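PDB 7CTQ: peptidyl tryptophan dihydroxylase from Pseudomonas putida, which uses bound FAD to dihydroxylate a tryptophan within a polypeptide, a step essential for making the tryptophylquinone cofactor of quinohemoprotein amine dehydrogenase. Local coordinates for residues E44-R49 with F87-Q92; G60-Q65 with R96-D101; P69-V74 with A171-V176; W183-R188 with Y195-L200. All coordinates share one frame; numbering follows the deposited sequence.

Contact 1 (E44-R49 with F87-Q92). With FAD (flavin-adenine dinucleotide), chain C.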
# COMPACT_ATOMS: atom_id res chain seq x y z
N GLU A 44 -11.71 9.08 -1.18
CA GLU A 44 -10.97 8.46 -0.10
C GLU A 44 -10.46 9.53 0.85
O GLU A 44 -10.32 10.70 0.47
CB GLU A 44 -9.81 7.63 -0.65
CG GLU A 44 -10.26 6.33 -1.30
CD GLU A 44 -9.22 5.75 -2.24
OE1 GLU A 44 -9.45 4.62 -2.74
OE2 GLU A 44 -8.18 6.41 -2.48
N GLY A 45 -10.20 9.13 2.09
CA GLY A 45 -9.56 10.00 3.05
C GLY A 45 -8.06 9.89 2.93
O GLY A 45 -7.51 8.79 2.90
N VAL A 46 -7.39 11.04 2.84
CA VAL A 46 -5.94 11.08 2.72
C VAL A 46 -5.38 11.95 3.84
O VAL A 46 -5.99 12.94 4.25
CB VAL A 46 -5.47 11.58 1.34
CG1 VAL A 46 -5.75 10.53 0.26
CG2 VAL A 46 -6.13 12.92 0.99
N SER A 47 -4.20 11.57 4.33
CA SER A 47 -3.52 12.30 5.39
C SER A 47 -2.61 13.37 4.79
O SER A 47 -2.47 13.51 3.57
CB SER A 47 -2.73 11.35 6.28
OG SER A 47 -1.65 10.74 5.59
N GLN A 48 -2.00 14.17 5.67
CA GLN A 48 -1.03 15.17 5.24
C GLN A 48 0.20 14.51 4.62
O GLN A 48 0.76 15.02 3.65
CB GLN A 48 -0.62 16.05 6.43
CG GLN A 48 0.03 15.30 7.61
CD GLN A 48 -0.96 14.52 8.46
OE1 GLN A 48 -2.17 14.77 8.41
NE2 GLN A 48 -0.46 13.59 9.26
N ARG A 49 0.61 13.36 5.18
CA ARG A 49 1.79 12.66 4.68
C ARG A 49 1.60 12.22 3.23
O ARG A 49 2.48 12.43 2.39
CB ARG A 49 2.08 11.45 5.58
CG ARG A 49 3.56 11.13 5.77
CD ARG A 49 3.77 9.68 6.17
NE ARG A 49 2.65 9.17 6.96
CZ ARG A 49 2.55 7.92 7.41
NH1 ARG A 49 3.51 7.04 7.14
NH2 ARG A 49 1.49 7.55 8.12
N PHE A 87 -7.76 15.56 4.35
CA PHE A 87 -8.38 15.97 3.11
C PHE A 87 -9.25 14.84 2.57
O PHE A 87 -9.36 13.76 3.17
CB PHE A 87 -7.31 16.38 2.09
CG PHE A 87 -6.42 17.51 2.56
CD1 PHE A 87 -6.48 18.76 1.96
CD2 PHE A 87 -5.51 17.32 3.59
CE1 PHE A 87 -5.67 19.80 2.39
CE2 PHE A 87 -4.70 18.35 4.03
CZ PHE A 87 -4.78 19.59 3.42
N LEU A 88 -9.87 15.10 1.42
CA LEU A 88 -10.60 14.08 0.68
C LEU A 88 -10.01 14.03 -0.72
O LEU A 88 -9.67 15.06 -1.30
CB LEU A 88 -12.10 14.38 0.60
CG LEU A 88 -12.80 15.05 1.79
CD1 LEU A 88 -14.28 15.25 1.48
CD2 LEU A 88 -12.61 14.28 3.09
N LEU A 89 -9.87 12.82 -1.25
CA LEU A 89 -9.28 12.63 -2.57
C LEU A 89 -10.34 12.04 -3.49
O LEU A 89 -10.87 10.97 -3.21
CB LEU A 89 -8.06 11.73 -2.52
CG LEU A 89 -7.45 11.55 -3.90
CD1 LEU A 89 -6.65 12.78 -4.30
CD2 LEU A 89 -6.61 10.30 -3.97
N ASP A 90 -10.64 12.73 -4.58
CA ASP A 90 -11.62 12.23 -5.53
C ASP A 90 -10.86 11.42 -6.58
O ASP A 90 -10.15 11.99 -7.42
CB ASP A 90 -12.44 13.37 -6.13
CG ASP A 90 -13.03 13.02 -7.47
OD1 ASP A 90 -13.46 11.86 -7.67
OD2 ASP A 90 -13.09 13.90 -8.34
N ARG A 91 -10.99 10.10 -6.50
CA ARG A 91 -10.25 9.20 -7.37
C ARG A 91 -10.58 9.39 -8.84
O ARG A 91 -9.75 9.07 -9.70
CB ARG A 91 -10.51 7.75 -6.96
CG ARG A 91 -9.97 7.41 -5.58
CD ARG A 91 -8.48 7.69 -5.51
NE ARG A 91 -7.75 6.97 -6.55
CZ ARG A 91 -7.15 5.80 -6.36
NH1 ARG A 91 -7.20 5.22 -5.17
NH2 ARG A 91 -6.51 5.21 -7.37
N GLN A 92 -11.77 9.91 -9.15
CA GLN A 92 -12.09 10.28 -10.52
C GLN A 92 -11.12 11.34 -11.03
O GLN A 92 -10.42 11.13 -12.04
CB GLN A 92 -13.53 10.78 -10.62
CG GLN A 92 -14.56 9.95 -9.86
CD GLN A 92 -15.89 10.67 -9.70
OE1 GLN A 92 -16.30 11.00 -8.58
NE2 GLN A 92 -16.57 10.92 -10.81
PA FAD C . -5.37 1.25 -8.22
O1A FAD C . -5.35 2.59 -7.60
O2A FAD C . -6.66 0.49 -7.97
O5B FAD C . -4.98 1.38 -9.72
C5B FAD C . -5.29 0.35 -10.68
C4B FAD C . -5.51 1.03 -12.00
O4B FAD C . -5.60 0.04 -13.04
C3B FAD C . -6.79 1.88 -12.10
O3B FAD C . -6.53 3.07 -12.85
C2B FAD C . -7.77 0.94 -12.80
O2B FAD C . -8.75 1.62 -13.59
C1B FAD C . -6.82 0.18 -13.73
N9A FAD C . -7.26 -1.13 -14.19
C8A FAD C . -7.94 -2.10 -13.50
N7A FAD C . -8.18 -3.19 -14.19
C5A FAD C . -7.65 -2.90 -15.44
C6A FAD C . -7.59 -3.63 -16.64
N6A FAD C . -8.09 -4.85 -16.80
N1A FAD C . -6.97 -3.05 -17.71
C2A FAD C . -6.46 -1.83 -17.56
N3A FAD C . -6.47 -1.05 -16.47
C4A FAD C . -7.07 -1.64 -15.44
N1 FAD C . -6.54 4.45 0.36
C2 FAD C . -6.38 5.68 0.95
O2 FAD C . -5.31 6.28 0.90
N3 FAD C . -7.44 6.27 1.60
C4 FAD C . -8.71 5.74 1.74
O4 FAD C . -9.58 6.36 2.33
C4X FAD C . -8.87 4.44 1.11
N5 FAD C . -10.04 3.86 1.20
C5X FAD C . -10.19 2.61 0.61
C6 FAD C . -11.43 1.98 0.69
C7 FAD C . -11.63 0.72 0.13
C7M FAD C . -12.98 0.06 0.24
C8 FAD C . -10.57 0.08 -0.53
C8M FAD C . -10.76 -1.27 -1.16
C9 FAD C . -9.34 0.72 -0.63
C9A FAD C . -9.14 1.97 -0.06
N10 FAD C . -7.90 2.64 -0.14
C10 FAD C . -7.73 3.87 0.45
C1' FAD C . -6.76 1.99 -0.79
C2' FAD C . -6.41 2.54 -2.16
O2' FAD C . -7.56 2.60 -3.00
C3' FAD C . -5.35 1.64 -2.78
O3' FAD C . -4.35 1.41 -1.80
C4' FAD C . -4.67 2.18 -4.04
O4' FAD C . -5.62 2.80 -4.92
C5' FAD C . -3.93 1.08 -4.76
O5' FAD C . -3.15 1.67 -5.81
P FAD C . -2.79 0.86 -7.09
O1P FAD C . -1.99 -0.37 -6.64
O2P FAD C . -2.15 1.74 -8.11
O3P FAD C . -4.21 0.35 -7.61
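The Glu44 carboxylate meets the Arg91 guanidinium at its edge, the two side chains crossing obliquely with their planes 68° apart. Arg91 NH1 lies 3.1 Å from Glu44 OE2 in a salt bridge that uses the syn side of the carboxylate, while a longer, weak bond reaches Glu44 OE1. Arg91 can do this because its chain is folded at chi2 and chi3, both close to -57°, which lifts the guanidinium back beside the strand. An arginine suits the place, since NH1 also binds FAD O4' at 2.9 Å and NH2 binds FAD O1A at 2.9 Å, with Asp95 as a further salt-bridge partner of NH2. Glu44 runs over the flavin face, its CG 3.4 Å from FAD C4X, and OE1 accepts from FAD O2' at 2.8 Å. The backbone beneath is an antiparallel pairing of strands 43-46 and 87-90, in the mixed sheet beside the flavin, where Gly45 gives its N-H to FAD O4 and takes FAD N3 on its carbonyl. Glycine fits, since a side chain would leave on the Leu88 side, where the Trp185 ring lies close. Val46 turns to the same side of the sheet as Phe87 and Leu89: the Val46 and Phe87 side chains cross at about a right angle, Val46 CG2 3.8 Å from Phe87 CB, and Val46 CG1 lies 3.8 Å from Leu89 CB. Helix 274-282 adds Ile275 against Glu44, Leu89 and Arg91.

Contact 2 (G60-Q65 with R96-D101)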
# COMPACT_ATOMS: atom_id res chain seq x y z
N GLY A 60 2.50 14.80 -7.67
CA GLY A 60 1.88 15.92 -6.98
C GLY A 60 1.12 16.87 -7.88
O GLY A 60 0.32 17.67 -7.38
N GLY A 61 1.35 16.83 -9.19
CA GLY A 61 0.56 17.66 -10.09
C GLY A 61 -0.87 17.16 -10.20
O GLY A 61 -1.82 17.95 -10.19
N ALA A 62 -1.03 15.85 -10.29
CA ALA A 62 -2.28 15.11 -10.30
C ALA A 62 -3.05 15.24 -9.01
O ALA A 62 -4.03 14.51 -8.81
CB ALA A 62 -1.99 13.64 -10.58
N LEU A 63 -2.64 16.14 -8.13
CA LEU A 63 -2.95 16.01 -6.71
C LEU A 63 -3.96 17.04 -6.23
O LEU A 63 -5.02 16.66 -5.72
CB LEU A 63 -1.68 16.15 -5.89
CG LEU A 63 -1.83 15.63 -4.48
CD1 LEU A 63 -1.85 14.15 -4.61
CD2 LEU A 63 -0.67 16.03 -3.67
N ARG A 64 -3.64 18.33 -6.34
CA ARG A 64 -4.34 19.35 -5.57
C ARG A 64 -5.67 19.77 -6.19
O ARG A 64 -6.52 20.31 -5.47
CB ARG A 64 -3.43 20.56 -5.38
CG ARG A 64 -3.68 21.29 -4.08
CD ARG A 64 -3.64 20.32 -2.91
NE ARG A 64 -3.92 20.98 -1.64
CZ ARG A 64 -3.14 20.91 -0.56
NH1 ARG A 64 -3.49 21.55 0.54
NH2 ARG A 64 -2.03 20.19 -0.60
N GLN A 65 -5.87 19.54 -7.48
CA GLN A 65 -7.19 19.75 -8.07
C GLN A 65 -8.10 18.55 -7.87
O GLN A 65 -9.30 18.64 -8.15
CB GLN A 65 -7.07 20.07 -9.57
CG GLN A 65 -5.91 21.01 -9.93
CD GLN A 65 -4.56 20.33 -9.85
OE1 GLN A 65 -4.40 19.18 -10.28
NE2 GLN A 65 -3.58 21.02 -9.27
N ARG A 96 -7.57 10.32 -13.57
CA ARG A 96 -7.48 11.10 -14.80
C ARG A 96 -6.32 12.07 -14.75
O ARG A 96 -5.66 12.33 -15.76
CB ARG A 96 -8.80 11.84 -15.05
CG ARG A 96 -9.93 10.98 -15.62
CD ARG A 96 -11.11 11.84 -16.08
NE ARG A 96 -12.11 12.04 -15.03
CZ ARG A 96 -12.36 13.21 -14.44
NH1 ARG A 96 -11.69 14.30 -14.79
NH2 ARG A 96 -13.29 13.29 -13.49
N ALA A 97 -6.02 12.60 -13.57
CA ALA A 97 -4.91 13.53 -13.45
C ALA A 97 -3.55 12.84 -13.43
O ALA A 97 -2.55 13.46 -13.80
CB ALA A 97 -5.08 14.35 -12.18
N LEU A 98 -3.49 11.57 -12.99
CA LEU A 98 -2.22 10.84 -12.98
C LEU A 98 -1.63 10.74 -14.37
O LEU A 98 -0.40 10.72 -14.52
CB LEU A 98 -2.42 9.45 -12.38
CG LEU A 98 -2.51 9.33 -10.85
CD1 LEU A 98 -2.83 7.90 -10.42
CD2 LEU A 98 -1.23 9.82 -10.18
N ARG A 99 -2.47 10.68 -15.40
CA ARG A 99 -1.95 10.50 -16.76
C ARG A 99 -1.15 11.72 -17.22
O ARG A 99 -0.21 11.57 -18.01
CB ARG A 99 -3.11 10.23 -17.72
CG ARG A 99 -4.35 9.65 -17.06
CD ARG A 99 -4.07 8.30 -16.42
NE ARG A 99 -4.47 7.20 -17.30
CZ ARG A 99 -5.72 6.80 -17.47
NH1 ARG A 99 -6.71 7.41 -16.82
NH2 ARG A 99 -6.00 5.79 -18.28
N ASP A 100 -1.51 12.92 -16.74
CA ASP A 100 -0.76 14.12 -17.09
C ASP A 100 0.67 14.04 -16.57
O ASP A 100 1.63 14.35 -17.30
CB ASP A 100 -1.45 15.37 -16.54
CG ASP A 100 -2.89 15.50 -16.98
OD1 ASP A 100 -3.32 14.71 -17.86
OD2 ASP A 100 -3.61 16.37 -16.44
N ASP A 101 0.83 13.64 -15.31
CA ASP A 101 2.16 13.54 -14.73
C ASP A 101 3.00 12.49 -15.45
O ASP A 101 4.22 12.64 -15.55
CB ASP A 101 2.06 13.21 -13.24
CG ASP A 101 1.17 14.19 -12.50
OD1 ASP A 101 0.04 14.44 -12.98
OD2 ASP A 101 1.60 14.70 -11.44
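Asp101, on helix 91-104, reaches across to the backbone amides of Gly61 and Ala62, and these polar bonds are one part of the contact. Its OD2 accepts from Ala62 N at 3.1 Å through the syn lone pair, with an N-H...O angle of 151°. Gly61 N lies at the same 3.1 Å from Asp101 OD2, but its angle of only 120° makes that bond weak. With CG anti to its own carbonyl carbon (chi1 -53°), the carboxylate is held out from the helix toward the connection between helix 48-56 and strand 67-76. Glycine suits position 61, because a beta carbon there would come within about 3.0 Å of Asp101 OD2.

The remaining contacts are mainly apolar and depend on small residues. Ala62 CB sits 3.6 Å from Ala97 CB, and the two alpha carbons are only 4.4 Å apart, a spacing that small side chains permit. Leu98 points away from the connection at its base, yet its branch CD2 returns to within 3.9 Å of Ala62 CB, and its side chain also packs on Leu59. Ala62 CB also lies 3.2 Å from Asp101 OD1 and close to Ala97 O.

Arg104 adds only a long, weak ion pair at Asp101 OD1, and the charge of this buried carboxylate is probably eased by the two N-H groups that meet OD2.

Contact 3 (P69-V74 with A171-V176)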
# COMPACT_ATOMS: atom_id res chain seq x y z
N PRO A 69 -9.78 20.17 1.06
CA PRO A 69 -9.85 20.10 2.52
C PRO A 69 -11.28 19.87 2.99
O PRO A 69 -12.25 20.19 2.30
CB PRO A 69 -9.33 21.47 2.98
CG PRO A 69 -8.64 22.05 1.77
CD PRO A 69 -9.36 21.50 0.59
N ALA A 70 -11.40 19.30 4.19
CA ALA A 70 -12.71 19.00 4.74
C ALA A 70 -12.58 18.65 6.21
O ALA A 70 -11.62 18.00 6.61
CB ALA A 70 -13.38 17.84 4.00
N THR A 71 -13.56 19.08 7.00
CA THR A 71 -13.68 18.64 8.38
C THR A 71 -14.01 17.15 8.43
O THR A 71 -14.30 16.51 7.41
CB THR A 71 -14.76 19.45 9.09
OG1 THR A 71 -15.06 18.84 10.35
CG2 THR A 71 -16.03 19.49 8.24
N ARG A 72 -13.98 16.59 9.64
CA ARG A 72 -14.15 15.14 9.80
C ARG A 72 -14.54 14.79 11.23
O ARG A 72 -13.69 14.84 12.13
CB ARG A 72 -12.87 14.42 9.41
CG ARG A 72 -12.92 12.94 9.68
CD ARG A 72 -11.73 12.28 9.07
NE ARG A 72 -11.42 12.88 7.77
CZ ARG A 72 -10.41 12.49 7.01
NH1 ARG A 72 -10.19 13.08 5.84
NH2 ARG A 72 -9.61 11.51 7.42
N GLN A 73 -15.80 14.41 11.44
CA GLN A 73 -16.23 13.86 12.72
C GLN A 73 -15.74 12.42 12.86
O GLN A 73 -15.82 11.62 11.92
CB GLN A 73 -17.76 13.92 12.85
CG GLN A 73 -18.28 15.07 13.72
CD GLN A 73 -19.80 15.04 13.90
OE1 GLN A 73 -20.30 15.02 15.03
NE2 GLN A 73 -20.54 15.07 12.80
N VAL A 74 -15.21 12.09 14.04
CA VAL A 74 -14.70 10.75 14.31
C VAL A 74 -15.41 10.21 15.55
O VAL A 74 -15.34 10.81 16.63
CB VAL A 74 -13.17 10.75 14.50
CG1 VAL A 74 -12.76 9.61 15.43
CG2 VAL A 74 -12.48 10.61 13.15
N ALA A 171 -21.19 22.32 1.19
CA ALA A 171 -21.26 21.96 2.61
C ALA A 171 -20.35 20.76 2.89
O ALA A 171 -20.84 19.72 3.35
CB ALA A 171 -22.69 21.63 3.04
N PRO A 172 -19.05 20.88 2.64
CA PRO A 172 -18.19 19.68 2.66
C PRO A 172 -17.95 19.17 4.07
O PRO A 172 -17.86 19.93 5.04
CB PRO A 172 -16.89 20.18 2.02
CG PRO A 172 -16.85 21.64 2.32
CD PRO A 172 -18.28 22.11 2.40
N ALA A 173 -17.82 17.84 4.18
CA ALA A 173 -17.56 17.18 5.45
C ALA A 173 -17.26 15.71 5.21
O ALA A 173 -17.44 15.18 4.10
CB ALA A 173 -18.75 17.33 6.42
N SER A 174 -16.79 15.05 6.26
CA SER A 174 -16.59 13.60 6.24
C SER A 174 -16.75 13.10 7.67
O SER A 174 -16.78 13.88 8.62
CB SER A 174 -15.22 13.24 5.66
OG SER A 174 -14.16 13.67 6.51
N ALA A 175 -16.87 11.78 7.81
CA ALA A 175 -17.01 11.21 9.15
C ALA A 175 -16.64 9.73 9.16
O ALA A 175 -16.67 9.05 8.12
CB ALA A 175 -18.43 11.39 9.70
N VAL A 176 -16.29 9.26 10.35
CA VAL A 176 -16.03 7.85 10.65
C VAL A 176 -16.78 7.51 11.93
O VAL A 176 -16.71 8.26 12.91
CB VAL A 176 -14.53 7.55 10.84
CG1 VAL A 176 -14.24 6.05 10.65
CG2 VAL A 176 -13.68 8.39 9.91
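Ser174 OG is gripped from two directions: it gives its hydrogen to Thr71 O at 3.0 Å and accepts a weak bond from Arg72 NE at 3.1 Å. This hydroxyl lies where strands 67-76 and 173-179 run parallel, at 15° between the short segments, joining two parts of one mixed sheet. Serine suits the place because its OG, held between its own backbone N and carbonyl carbon (chi1 68°), can both donate and accept at a buried site. Arg72 bends at chi3 to lay NE by the hydroxyl, while its NH2 forms a salt bridge with Glu86 and also binds a hexane-1,6-diol molecule, probably from the crystallisation liquor. A leucine in its place is likely to leave Glu86 without its counter-charge and Ser174 OG without the N-H of NE. Further along, the parallel ladder takes over: Gln73 N donates to Ser174 O at 3.0 Å, and Val176 N donates to Gln73 O at 2.9 Å. On the face shared by Gln73 and Ala175, the small Ala175 methyl lies close to the Gln73 chain, which continues to helix 223-228. On the other face, Val74 and Val176 lie side by side, CG2 of one 4.1 Å from CG2 of the other.

Contact 4 (W183-R188 with Y195-L200). With FAD (flavin-adenine dinucleotide), chain C.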
# COMPACT_ATOMS: atom_id res chain seq x y z
N TRP A 183 -17.53 -0.80 10.71
CA TRP A 183 -17.32 0.63 10.82
C TRP A 183 -17.67 1.25 9.48
O TRP A 183 -17.65 0.59 8.43
CB TRP A 183 -15.87 0.98 11.25
CG TRP A 183 -14.81 0.47 10.33
CD1 TRP A 183 -14.23 -0.78 10.35
CD2 TRP A 183 -14.21 1.17 9.24
NE1 TRP A 183 -13.29 -0.88 9.34
CE2 TRP A 183 -13.26 0.31 8.65
CE3 TRP A 183 -14.37 2.46 8.72
CZ2 TRP A 183 -12.49 0.68 7.55
CZ3 TRP A 183 -13.59 2.84 7.63
CH2 TRP A 183 -12.67 1.95 7.05
N ALA A 184 -18.01 2.53 9.52
CA ALA A 184 -18.43 3.23 8.31
C ALA A 184 -17.59 4.48 8.10
O ALA A 184 -17.19 5.15 9.06
CB ALA A 184 -19.93 3.60 8.37
N TRP A 185 -17.32 4.78 6.83
CA TRP A 185 -16.70 6.02 6.41
C TRP A 185 -17.65 6.72 5.46
O TRP A 185 -18.23 6.08 4.57
CB TRP A 185 -15.37 5.74 5.71
CG TRP A 185 -14.91 6.81 4.78
CD1 TRP A 185 -14.94 6.78 3.41
CD2 TRP A 185 -14.33 8.07 5.14
NE1 TRP A 185 -14.41 7.94 2.91
CE2 TRP A 185 -14.03 8.75 3.95
CE3 TRP A 185 -14.04 8.68 6.37
CZ2 TRP A 185 -13.45 10.02 3.94
CZ3 TRP A 185 -13.46 9.94 6.36
CH2 TRP A 185 -13.17 10.59 5.15
N MET A 186 -17.80 8.04 5.62
CA MET A 186 -18.71 8.79 4.76
C MET A 186 -18.14 10.16 4.44
O MET A 186 -17.41 10.76 5.24
CB MET A 186 -20.10 8.95 5.41
CG MET A 186 -20.06 9.68 6.73
SD MET A 186 -21.58 9.48 7.66
CE MET A 186 -21.21 8.04 8.67
N ALA A 187 -18.50 10.68 3.26
CA ALA A 187 -17.98 11.96 2.81
C ALA A 187 -19.01 12.67 1.93
O ALA A 187 -19.80 12.03 1.23
CB ALA A 187 -16.67 11.79 2.03
N ARG A 188 -18.95 13.99 1.96
CA ARG A 188 -19.79 14.83 1.12
C ARG A 188 -18.91 15.90 0.50
O ARG A 188 -18.33 16.72 1.21
CB ARG A 188 -20.92 15.46 1.95
CG ARG A 188 -21.90 16.29 1.15
CD ARG A 188 -22.72 17.14 2.09
NE ARG A 188 -23.80 17.81 1.38
CZ ARG A 188 -24.66 18.64 1.96
NH1 ARG A 188 -24.56 18.89 3.26
NH2 ARG A 188 -25.62 19.21 1.24
N TYR A 195 -20.89 10.01 -0.45
CA TYR A 195 -20.17 8.74 -0.36
C TYR A 195 -20.44 8.14 1.01
O TYR A 195 -20.37 8.84 2.03
CB TYR A 195 -18.66 8.99 -0.56
CG TYR A 195 -17.77 7.76 -0.57
CD1 TYR A 195 -17.24 7.28 -1.77
CD2 TYR A 195 -17.44 7.10 0.60
CE1 TYR A 195 -16.41 6.16 -1.79
CE2 TYR A 195 -16.61 5.98 0.59
CZ TYR A 195 -16.11 5.52 -0.61
OH TYR A 195 -15.30 4.41 -0.62
N TRP A 196 -20.78 6.85 1.04
CA TRP A 196 -20.89 6.15 2.32
C TRP A 196 -20.45 4.71 2.10
O TRP A 196 -20.90 4.05 1.15
CB TRP A 196 -22.32 6.20 2.86
CG TRP A 196 -22.58 5.43 4.14
CD1 TRP A 196 -22.51 5.92 5.42
CD2 TRP A 196 -23.01 4.07 4.25
NE1 TRP A 196 -22.86 4.93 6.32
CE2 TRP A 196 -23.18 3.79 5.62
CE3 TRP A 196 -23.27 3.06 3.32
CZ2 TRP A 196 -23.58 2.54 6.08
CZ3 TRP A 196 -23.67 1.82 3.78
CH2 TRP A 196 -23.82 1.57 5.14
N GLN A 197 -19.57 4.24 2.97
CA GLN A 197 -18.92 2.95 2.78
C GLN A 197 -18.80 2.27 4.13
O GLN A 197 -18.20 2.83 5.06
CB GLN A 197 -17.56 3.12 2.11
CG GLN A 197 -16.48 2.15 2.53
CD GLN A 197 -15.11 2.73 2.33
OE1 GLN A 197 -14.72 3.08 1.20
NE2 GLN A 197 -14.36 2.88 3.42
N VAL A 198 -19.40 1.10 4.26
CA VAL A 198 -19.40 0.38 5.52
C VAL A 198 -18.58 -0.87 5.31
O VAL A 198 -18.65 -1.51 4.25
CB VAL A 198 -20.82 0.06 6.02
CG1 VAL A 198 -21.52 -0.97 5.12
CG2 VAL A 198 -20.77 -0.41 7.47
N THR A 199 -17.76 -1.19 6.30
CA THR A 199 -16.82 -2.30 6.23
C THR A 199 -17.28 -3.35 7.23
O THR A 199 -17.51 -3.04 8.40
CB THR A 199 -15.40 -1.81 6.52
OG1 THR A 199 -15.01 -0.92 5.47
CG2 THR A 199 -14.42 -2.99 6.59
N LEU A 200 -17.45 -4.57 6.74
CA LEU A 200 -18.06 -5.63 7.51
C LEU A 200 -17.39 -6.94 7.16
O LEU A 200 -16.70 -7.06 6.15
CB LEU A 200 -19.57 -5.76 7.21
CG LEU A 200 -20.45 -4.52 7.29
CD1 LEU A 200 -21.64 -4.68 6.36
CD2 LEU A 200 -20.89 -4.30 8.73
PA FAD C . -5.37 1.25 -8.22
O1A FAD C . -5.35 2.59 -7.60
O2A FAD C . -6.66 0.49 -7.97
O5B FAD C . -4.98 1.38 -9.72
C5B FAD C . -5.29 0.35 -10.68
C4B FAD C . -5.51 1.03 -12.00
O4B FAD C . -5.60 0.04 -13.04
C3B FAD C . -6.79 1.88 -12.10
O3B FAD C . -6.53 3.07 -12.85
C2B FAD C . -7.77 0.94 -12.80
O2B FAD C . -8.75 1.62 -13.59
C1B FAD C . -6.82 0.18 -13.73
N9A FAD C . -7.26 -1.13 -14.19
C8A FAD C . -7.94 -2.10 -13.50
N7A FAD C . -8.18 -3.19 -14.19
C5A FAD C . -7.65 -2.90 -15.44
C6A FAD C . -7.59 -3.63 -16.64
N6A FAD C . -8.09 -4.85 -16.80
N1A FAD C . -6.97 -3.05 -17.71
C2A FAD C . -6.46 -1.83 -17.56
N3A FAD C . -6.47 -1.05 -16.47
C4A FAD C . -7.07 -1.64 -15.44
N1 FAD C . -6.54 4.45 0.36
C2 FAD C . -6.38 5.68 0.95
O2 FAD C . -5.31 6.28 0.90
N3 FAD C . -7.44 6.27 1.60
C4 FAD C . -8.71 5.74 1.74
O4 FAD C . -9.58 6.36 2.33
C4X FAD C . -8.87 4.44 1.11
N5 FAD C . -10.04 3.86 1.20
C5X FAD C . -10.19 2.61 0.61
C6 FAD C . -11.43 1.98 0.69
C7 FAD C . -11.63 0.72 0.13
C7M FAD C . -12.98 0.06 0.24
C8 FAD C . -10.57 0.08 -0.53
C8M FAD C . -10.76 -1.27 -1.16
C9 FAD C . -9.34 0.72 -0.63
C9A FAD C . -9.14 1.97 -0.06
N10 FAD C . -7.90 2.64 -0.14
C10 FAD C . -7.73 3.87 0.45
C1' FAD C . -6.76 1.99 -0.79
C2' FAD C . -6.41 2.54 -2.16
O2' FAD C . -7.56 2.60 -3.00
C3' FAD C . -5.35 1.64 -2.78
O3' FAD C . -4.35 1.41 -1.80
C4' FAD C . -4.67 2.18 -4.04
O4' FAD C . -5.62 2.80 -4.92
C5' FAD C . -3.93 1.08 -4.76
O5' FAD C . -3.15 1.67 -5.81
P FAD C . -2.79 0.86 -7.09
O1P FAD C . -1.99 -0.37 -6.64
O2P FAD C . -2.15 1.74 -8.11
O3P FAD C . -4.21 0.35 -7.61
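Thr199 lies over one face of the Trp183 indole, its CB 3.6 Å above the ring plane and offset toward the rim, a CH-pi contact. The ring is brought there because Trp183 CG stands between the backbone N and carbonyl carbon (chi1 59°). Trp183 NE1 is hydrogen-bonded to Tyr325 OH. The Trp185 indole turns its edge to Tyr195, CD1 lying 3.4 Å from CE2 in the modelled conformer; Tyr195 has a second one, so this detail is doubtful. On the opposite face of the sheet, Met186 SD lies at the edge of the Trp196 ring, a Met-aromatic contact, and Ala184 CB is 3.8 Å from Trp196 NE1; a small alanine suits a place beside so large a ring.

Below the rings the hairpin of residues 183-188 and 195-200 is joined by six backbone hydrogen bonds, such as Thr199 N to Trp183 O and Trp185 N to Gln197 O, both 2.8 Å. A leucine in place of Trp183 would probably leave Tyr325 OH without the indole N-H and Thr199 without the ring face it rests on.

Gln197 extends from the face of Trp183 and Trp185, and its OE1 comes 3.5 Å from FAD C6. The chemistry is therefore two-sided: aromatic and polar groups mix on the face toward the flavin, where the Gln197 amide meets the cofactor, whereas the Trp196 face is built from apolar groups.

Overall arrangement
Contacts 1 and 4 are buried and both touch FAD, contact 1 through charged and polar groups and contact 4 through one glutamine, beside aromatic rings. Contact 3 is only partly buried, and its chemistry mixes a serine hydroxyl and an arginine with backbone ladder bonds. These three belong to one mixed sheet: strand 67-76 lies beside both 87-90 and 173-179, and the last pairs with 182-188, so that Ala175 N probably bonds Met186 O. Contact 2, partly buried, lies off this sheet but touches contact 1 through Arg64 and Phe87 and shares helix 91-104 with it; resting on small residues and one carboxylate, it has its centre about 25 Å from that of contact 4.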